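Local coordinates for salt-tolerant glutaminase (Micrococcus luteus, PDB 3AGD), which probably catalyses the hydrolysis of L-glutamine to L-glutamate and ammonium, at residues A251-P256 with R297-F302. Numbering follows the deposited sequence.
Sequences ADVGIP and RLSEDF
Val-253 lays its CG1 methyl against Ser-299 CB, 3.7 Å away, and Ile-255 brings CD1 to the same carbon at 3.8 Å. The serine thus offers two different surfaces to the loop: a carbon met from one side by the two methyls, next to each other, and a hydroxyl turned to the backbone. The oxygen comes within 2.7 Å of Val-253 O, because chi1 of 166° swings OG away from the serine's backbone N and toward the loop. Leu-304 O, just beyond the end of the helix, is also within reach of the single hydroxyl proton, which only one of the two carbonyls can take at a time. A water bridges one residue further back, donating to Ser-299 OG at 2.6 Å and to Asp-252 O at 2.7 Å. The carbonyls of Asp-252 and Val-253 therefore both gather at one buried serine oxygen, the first through the water and the second close enough to compete for its proton. Gly-254 then turns the chain with positive phi, and Pro-256 leads into edge strand 257-259 of the five-stranded antiparallel sheet. The domain belongs to the beta-lactamase clan, and here helix 289-301 packs beside helix 4-16 against that sheet, Leu-298 touching Ile-41, Leu-43 and Ile-275. Ile-255 joins this layer: its extended chain (chi2 178°) carries CD1 to the helix, while the side chain also packs on Ile-275. Arg-297 NE meets Asp-301 OD2 at 3.0 Å in a salt bridge across one helical turn, from residue i to i+4. The bond is fairly straight (157°), and the carboxylate oxygen, met on its syn side, lies close to the guanidinium plane. Glu-15 takes NH1 of the same arginine, and Tyr-8 OH bonds to Asp-301 OD2, so both charges also face helix 4-16.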
# COMPACT_ATOMS: atom_id res chain seq x y z
N ALA A 251 10.48 1.26 4.02
CA ALA A 251 10.63 0.05 4.82
C ALA A 251 10.47 0.26 6.32
O ALA A 251 9.73 -0.47 6.98
CB ALA A 251 11.99 -0.60 4.54
N ASP A 252 11.16 1.27 6.86
CA ASP A 252 11.09 1.53 8.30
C ASP A 252 9.79 2.15 8.80
O ASP A 252 9.30 1.78 9.86
CB ASP A 252 12.25 2.45 8.73
CG ASP A 252 13.61 1.93 8.32
OD1 ASP A 252 13.80 0.69 8.26
OD2 ASP A 252 14.50 2.76 8.07
N VAL A 253 9.24 3.10 8.05
CA VAL A 253 8.03 3.79 8.48
C VAL A 253 6.80 3.39 7.68
O VAL A 253 5.74 3.12 8.25
CB VAL A 253 8.24 5.33 8.40
CG1 VAL A 253 7.15 6.06 9.15
CG2 VAL A 253 9.60 5.70 8.97
N GLY A 254 6.93 3.37 6.36
CA GLY A 254 5.82 2.99 5.51
C GLY A 254 4.71 4.01 5.39
O GLY A 254 3.58 3.67 5.03
N ILE A 255 5.01 5.27 5.68
CA ILE A 255 4.02 6.34 5.59
C ILE A 255 4.47 7.40 4.60
O ILE A 255 5.36 8.20 4.90
CB ILE A 255 3.77 7.01 6.96
CG1 ILE A 255 3.21 5.99 7.95
CG2 ILE A 255 2.77 8.17 6.81
CD1 ILE A 255 2.99 6.56 9.35
N PRO A 256 3.89 7.42 3.39
CA PRO A 256 4.27 8.42 2.39
C PRO A 256 4.30 9.80 3.05
O PRO A 256 3.31 10.22 3.64
CB PRO A 256 3.17 8.29 1.34
CG PRO A 256 2.83 6.81 1.40
CD PRO A 256 2.81 6.54 2.89
N ARG A 297 7.01 7.17 15.27
CA ARG A 297 6.25 6.67 16.41
C ARG A 297 4.82 6.32 16.03
O ARG A 297 4.27 5.34 16.53
CB ARG A 297 6.26 7.70 17.55
CG ARG A 297 7.53 7.71 18.39
CD ARG A 297 7.64 6.43 19.22
NE ARG A 297 6.67 6.37 20.32
CZ ARG A 297 6.82 6.97 21.50
NH1 ARG A 297 7.92 7.68 21.75
NH2 ARG A 297 5.88 6.87 22.43
N LEU A 298 4.20 7.11 15.15
CA LEU A 298 2.83 6.82 14.73
C LEU A 298 2.80 5.47 14.01
O LEU A 298 1.91 4.66 14.22
CB LEU A 298 2.31 7.91 13.79
CG LEU A 298 1.95 9.26 14.40
CD1 LEU A 298 1.55 10.23 13.30
CD2 LEU A 298 0.82 9.08 15.39
N SER A 299 3.80 5.24 13.16
CA SER A 299 3.91 4.00 12.42
C SER A 299 4.11 2.80 13.35
O SER A 299 3.45 1.77 13.21
CB SER A 299 5.07 4.07 11.42
OG SER A 299 5.40 2.78 10.92
N GLU A 300 5.01 2.95 14.32
CA GLU A 300 5.28 1.87 15.26
C GLU A 300 4.20 1.62 16.31
O GLU A 300 3.81 0.48 16.54
CB GLU A 300 6.62 2.09 15.97
CG GLU A 300 6.92 1.00 16.99
CD GLU A 300 8.28 1.15 17.63
OE1 GLU A 300 8.57 2.24 18.17
OE2 GLU A 300 9.06 0.16 17.60
N ASP A 301 3.72 2.68 16.95
CA ASP A 301 2.71 2.55 17.99
C ASP A 301 1.36 2.04 17.48
O ASP A 301 0.69 1.27 18.15
CB ASP A 301 2.50 3.88 18.71
CG ASP A 301 3.72 4.32 19.48
OD1 ASP A 301 4.53 3.43 19.83
OD2 ASP A 301 3.86 5.53 19.75
N PHE A 302 0.97 2.49 16.30
CA PHE A 302 -0.30 2.09 15.72
C PHE A 302 -0.12 0.99 14.67
O PHE A 302 -1.09 0.54 14.06
CB PHE A 302 -0.99 3.31 15.10
CG PHE A 302 -1.51 4.30 16.11
CD1 PHE A 302 -1.49 5.66 15.83
CD2 PHE A 302 -2.06 3.86 17.31
CE1 PHE A 302 -2.02 6.58 16.75
CE2 PHE A 302 -2.60 4.77 18.23
CZ PHE A 302 -2.58 6.13 17.94
O HOH W 1 7.42 1.36 11.70